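Local coordinates for protein formate-dependent phosphoribosylglycinamide formyltransferase (Mycobacterium tuberculosis H37Rv, PDB 6KHR) that is an ATP-grasp enzyme that combines an ATP-grasp domain with an amino-terminal parallel sheet and is modelled here as a two-chain assembly, at residues V29-S34 with E40-L45; Q46-E51 with Q329-L334. All blocks are in the same frame, centred on the assembly; numbering follows the deposited sequence.

Interaction 1. Residues V29-S34 with E40-L45; sequences VMLLGS and ELAIAL
Leu31 and Leu41 make the closest approach between segments 29-34 and 40-45: the CD2 methyl of Leu31 lies 3.6 Å from CD2 of Leu41, and the two side chains cross at a slant. The other branch of Leu31 turns to a different helical residue, its CD1 coming 4.1 Å from Ala42 CB, so one leucine fork spans two successive positions of the helix. One turn farther along the helix, and two residues back along the strand, Val29 and Leu45 extend toward each other tip to tip. With Val29 CG1 anti to the backbone N (chi1 -173°), that methyl reaches Leu45 CD1 at 3.8 Å, while Val29 CG2 meets Leu45 CD2 at 4.2 Å. Between these two groups the packing is slacker, Leu31 CD2 and Leu45 CD1 being 4.5 Å apart. All five touching residues are buried and the interface is wholly apolar. The helix residues that do not face the strand are more open: Glu40, Ile43 and Ala44 are partly exposed, and Ile43 packs on Ile43 of the second subunit. The strand and helix segments run nearly antiparallel, at 175° with axes 10.5 Å apart, as expected for the first half of a beta-alpha-beta crossover. Strand 51-56 completes that unit, its Val52 touching Leu31 and Leu45; strand 92-95 flanks the other edge of strand 28-32, and Ile66 of helix 62-66 touches Ala42.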
loop_
_atom_site.group_PDB
_atom_site.type_symbol
_atom_site.label_atom_id
_atom_site.label_comp_id
_atom_site.label_asym_id
_atom_site.label_seq_id
_atom_site.Cartn_x
_atom_site.Cartn_y
_atom_site.Cartn_z
ATOM N N VAL A 29 -10.377 10.978 -11.643
ATOM C CA VAL A 29 -10.346 9.636 -12.206
ATOM C C VAL A 29 -11.652 8.966 -11.825
ATOM O O VAL A 29 -12.150 9.157 -10.714
ATOM C CB VAL A 29 -9.135 8.827 -11.686
ATOM C CG1 VAL A 29 -9.021 7.485 -12.402
ATOM C CG2 VAL A 29 -7.846 9.619 -11.831
ATOM N N MET A 30 -12.216 8.199 -12.742
ATOM C CA MET A 30 -13.454 7.483 -12.488
ATOM C C MET A 30 -13.174 5.996 -12.618
ATOM O O MET A 30 -12.607 5.554 -13.618
ATOM C CB MET A 30 -14.563 7.929 -13.448
ATOM C CG MET A 30 -15.909 7.315 -13.151
ATOM S SD MET A 30 -17.202 7.776 -14.321
ATOM C CE MET A 30 -17.498 9.479 -13.863
ATOM N N LEU A 31 -13.568 5.235 -11.611
ATOM C CA LEU A 31 -13.304 3.803 -11.545
ATOM C C LEU A 31 -14.597 3.040 -11.806
ATOM O O LEU A 31 -15.528 3.082 -10.998
ATOM C CB LEU A 31 -12.725 3.425 -10.186
ATOM C CG LEU A 31 -11.358 3.974 -9.794
ATOM C CD1 LEU A 31 -11.031 3.470 -8.420
ATOM C CD2 LEU A 31 -10.305 3.524 -10.769
ATOM N N LEU A 32 -14.650 2.333 -12.929
ATOM C CA LEU A 32 -15.758 1.427 -13.211
ATOM C C LEU A 32 -15.490 0.110 -12.485
ATOM O O LEU A 32 -14.597 -0.665 -12.866
ATOM C CB LEU A 32 -15.918 1.229 -14.717
ATOM C CG LEU A 32 -16.774 2.226 -15.517
ATOM C CD1 LEU A 32 -16.924 3.578 -14.831
ATOM C CD2 LEU A 32 -16.232 2.406 -16.930
ATOM N N GLY A 33 -16.240 -0.130 -11.423
ATOM C CA GLY A 33 -15.999 -1.254 -10.538
ATOM C C GLY A 33 -15.510 -0.735 -9.199
ATOM O O GLY A 33 -14.715 0.212 -9.128
ATOM N N SER A 34 -16.023 -1.337 -8.141
ATOM C CA SER A 34 -15.659 -0.881 -6.788
ATOM C C SER A 34 -15.428 -2.077 -5.893
ATOM O O SER A 34 -15.801 -2.019 -4.754
ATOM C CB SER A 34 -16.702 -0.021 -6.215
ATOM O OG SER A 34 -16.781 1.168 -6.942
ATOM N N GLU A 40 -7.701 -0.237 -3.317
ATOM C CA GLU A 40 -6.283 0.067 -3.181
ATOM C C GLU A 40 -5.828 1.037 -4.270
ATOM O O GLU A 40 -5.143 2.026 -3.987
ATOM C CB GLU A 40 -5.472 -1.238 -3.212
ATOM C CG GLU A 40 -5.970 -2.304 -2.249
ATOM C CD GLU A 40 -5.496 -2.079 -0.813
ATOM O OE1 GLU A 40 -4.422 -1.467 -0.637
ATOM O OE2 GLU A 40 -6.195 -2.513 0.134
ATOM N N LEU A 41 -6.206 0.764 -5.526
ATOM C CA LEU A 41 -5.962 1.713 -6.599
ATOM C C LEU A 41 -6.456 3.105 -6.222
ATOM O O LEU A 41 -5.812 4.110 -6.551
ATOM C CB LEU A 41 -6.639 1.229 -7.895
ATOM C CG LEU A 41 -6.544 2.187 -9.089
ATOM C CD1 LEU A 41 -5.095 2.545 -9.346
ATOM C CD2 LEU A 41 -7.220 1.685 -10.395
ATOM N N ALA A 42 -7.578 3.183 -5.507
ATOM C CA ALA A 42 -8.150 4.480 -5.184
ATOM C C ALA A 42 -7.310 5.196 -4.135
ATOM O O ALA A 42 -7.124 6.421 -4.196
ATOM C CB ALA A 42 -9.592 4.306 -4.716
ATOM N N ILE A 43 -6.802 4.446 -3.160
ATOM C CA ILE A 43 -5.858 5.014 -2.209
ATOM C C ILE A 43 -4.636 5.521 -2.953
ATOM O O ILE A 43 -4.230 6.677 -2.799
ATOM C CB ILE A 43 -5.486 3.967 -1.142
ATOM C CG1 ILE A 43 -6.649 3.732 -0.184
ATOM C CG2 ILE A 43 -4.202 4.349 -0.412
ATOM C CD1 ILE A 43 -6.484 2.454 0.648
ATOM N N ALA A 44 -4.063 4.670 -3.809
ATOM C CA ALA A 44 -2.870 5.053 -4.556
ATOM C C ALA A 44 -3.095 6.359 -5.303
ATOM O O ALA A 44 -2.296 7.291 -5.184
ATOM C CB ALA A 44 -2.466 3.938 -5.514
ATOM N N LEU A 45 -4.206 6.454 -6.044
ATOM C CA LEU A 45 -4.475 7.650 -6.837
ATOM C C LEU A 45 -4.650 8.882 -5.963
ATOM O O LEU A 45 -4.424 10.008 -6.425
ATOM C CB LEU A 45 -5.733 7.447 -7.674
ATOM C CG LEU A 45 -5.602 6.591 -8.917
ATOM C CD1 LEU A 45 -6.979 6.214 -9.404
ATOM C CD2 LEU A 45 -4.854 7.374 -9.952
#

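Interaction 2. Residues Q46-E51 with Q329-L334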
loop_
_atom_site.group_PDB
_atom_site.type_symbol
_atom_site.label_atom_id
_atom_site.label_comp_id
_atom_site.label_asym_id
_atom_site.label_seq_id
_atom_site.Cartn_x
_atom_site.Cartn_y
_atom_site.Cartn_z
ATOM N N GLN A 46 -5.077 8.690 -4.707
ATOM C CA GLN A 46 -5.307 9.831 -3.833
ATOM C C GLN A 46 -4.012 10.321 -3.220
ATOM O O GLN A 46 -3.876 11.520 -2.959
ATOM C CB GLN A 46 -6.326 9.478 -2.757
ATOM C CG GLN A 46 -7.758 9.495 -3.273
ATOM C CD GLN A 46 -8.720 8.891 -2.273
ATOM O OE1 GLN A 46 -8.293 8.343 -1.258
ATOM N NE2 GLN A 46 -10.020 8.983 -2.550
ATOM N N GLY A 47 -3.044 9.420 -3.026
ATOM C CA GLY A 47 -1.720 9.848 -2.610
ATOM C C GLY A 47 -1.037 10.720 -3.650
ATOM O O GLY A 47 -0.237 11.594 -3.306
ATOM N N LEU A 48 -1.334 10.493 -4.928
ATOM C CA LEU A 48 -0.735 11.282 -5.993
ATOM C C LEU A 48 -1.531 12.542 -6.280
ATOM O O LEU A 48 -1.184 13.268 -7.213
ATOM C CB LEU A 48 -0.610 10.452 -7.273
ATOM C CG LEU A 48 0.269 9.202 -7.324
ATOM C CD1 LEU A 48 0.022 8.382 -8.616
ATOM C CD2 LEU A 48 1.726 9.578 -7.226
ATOM N N GLY A 49 -2.595 12.798 -5.523
ATOM C CA GLY A 49 -3.305 14.053 -5.604
ATOM C C GLY A 49 -4.621 14.049 -6.346
ATOM O O GLY A 49 -5.174 15.130 -6.573
ATOM N N ALA A 50 -5.155 12.896 -6.717
ATOM C CA ALA A 50 -6.336 12.860 -7.568
ATOM C C ALA A 50 -7.604 12.584 -6.770
ATOM O O ALA A 50 -7.600 11.782 -5.836
ATOM C CB ALA A 50 -6.184 11.805 -8.664
ATOM N N GLU A 51 -8.686 13.257 -7.155
ATOM C CA GLU A 51 -10.030 12.885 -6.733
ATOM C C GLU A 51 -10.482 11.645 -7.496
ATOM O O GLU A 51 -10.269 11.539 -8.707
ATOM C CB GLU A 51 -11.003 14.031 -7.001
ATOM C CG GLU A 51 -11.813 14.498 -5.806
ATOM C CD GLU A 51 -12.838 15.586 -6.160
ATOM O OE1 GLU A 51 -13.281 15.659 -7.331
ATOM O OE2 GLU A 51 -13.199 16.372 -5.256
ATOM N N GLN A 329 -0.502 1.021 -11.425
ATOM C CA GLN A 329 -1.633 1.420 -12.249
ATOM C C GLN A 329 -2.147 2.809 -11.895
ATOM O O GLN A 329 -2.700 3.488 -12.765
ATOM C CB GLN A 329 -2.752 0.383 -12.195
ATOM C CG GLN A 329 -3.185 -0.011 -10.832
ATOM C CD GLN A 329 -4.210 -1.125 -10.863
ATOM O OE1 GLN A 329 -4.773 -1.491 -9.827
ATOM N NE2 GLN A 329 -4.461 -1.667 -12.052
ATOM N N ALA A 330 -1.941 3.279 -10.665
ATOM C CA ALA A 330 -2.204 4.690 -10.421
ATOM C C ALA A 330 -1.279 5.565 -11.263
ATOM O O ALA A 330 -1.736 6.517 -11.908
ATOM C CB ALA A 330 -2.073 5.019 -8.936
ATOM N N ARG A 331 0.019 5.235 -11.311
ATOM C CA ARG A 331 0.941 6.056 -12.105
ATOM C C ARG A 331 0.671 5.939 -13.604
ATOM O O ARG A 331 0.752 6.945 -14.327
ATOM C CB ARG A 331 2.389 5.699 -11.785
ATOM C CG ARG A 331 2.760 5.995 -10.355
ATOM C CD ARG A 331 4.269 5.895 -10.133
ATOM N NE ARG A 331 4.637 6.104 -8.735
ATOM C CZ ARG A 331 5.859 6.421 -8.314
ATOM N NH1 ARG A 331 6.852 6.570 -9.187
ATOM N NH2 ARG A 331 6.090 6.591 -7.021
ATOM N N ALA A 332 0.307 4.735 -14.083
ATOM C CA ALA A 332 0.033 4.533 -15.513
ATOM C C ALA A 332 -1.199 5.307 -15.968
ATOM O O ALA A 332 -1.189 5.931 -17.033
ATOM C CB ALA A 332 -0.146 3.043 -15.814
ATOM N N ILE A 333 -2.280 5.253 -15.184
ATOM C CA ILE A 333 -3.492 6.011 -15.491
ATOM C C ILE A 333 -3.156 7.477 -15.701
ATOM O O ILE A 333 -3.648 8.120 -16.636
ATOM C CB ILE A 333 -4.525 5.846 -14.362
ATOM C CG1 ILE A 333 -5.175 4.474 -14.411
ATOM C CG2 ILE A 333 -5.575 6.950 -14.408
ATOM C CD1 ILE A 333 -5.858 4.159 -13.144
ATOM N N LEU A 334 -2.333 8.030 -14.820
ATOM C CA LEU A 334 -2.024 9.446 -14.821
ATOM C C LEU A 334 -0.826 9.787 -15.698
ATOM O O LEU A 334 -0.470 10.967 -15.795
ATOM C CB LEU A 334 -1.776 9.926 -13.379
ATOM C CG LEU A 334 -2.912 9.863 -12.341
ATOM C CD1 LEU A 334 -2.398 10.321 -10.995
ATOM C CD2 LEU A 334 -4.139 10.688 -12.745
#
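Leu48 carries the contact with helix 325-334, and its CD1 methyl is the main point of touch. Just before it, Gln46 and Gly47 are the last two residues of helix 36-47; the Gln46 amide turns elsewhere, donating through NE2 to Asp68 and to the carbonyl of Ile66. At Leu48, chi1 (-63°) together with the extended chi2 (169°) carries CD1 toward helix 325-334, 4.0 Å from Ala330 CB and 3.9 Å from Leu334 CD1. Leu48 and Leu334 slide past each other in opposite directions, which also brings Leu334 CD1 to 4.1 Å from Leu48 CB. Arg331 touches Leu48 CD1 through CG, at 4.0 Å. Gly49 then ends the helix in a Schellman motif, with positive phi (103°) and its N bonded to Gln46 O at 3.1 Å. Ala50, which follows, directs its CB toward helix 325-334 at a looser spacing, and Glu51 begins the next strand. The chemistry divides along Arg331: its CG joins the apolar packing, whereas its extended chain carries the guanidinium to a salt bridge with Asp381 of the second subunit, so a hydrophobic seam within one chain borders a charged link between the two.

Helix 36-47 is common to both contacts, whose centres lie about 9 Å apart on the same side of the chain's centre. Interaction 1 closes before interaction 2 opens: the first is local, within the beta-alpha-beta unit of strand 28-32, helix 36-47 and strand 51-56, whereas the second brings in helix 325-334 from 278 residues away. The two meet directly through probable hydrogen bonds, Val29 N to Glu51 O and Ala50 N to Leu45 O, both 3.0 Å, and through Leu41 packing on Gln329 and Ala330. Ile333 and Leu334 of helix 325-334 also pack on Val29, tying the amino-terminal parallel sheet to a distant part of the chain beside the subunit interface.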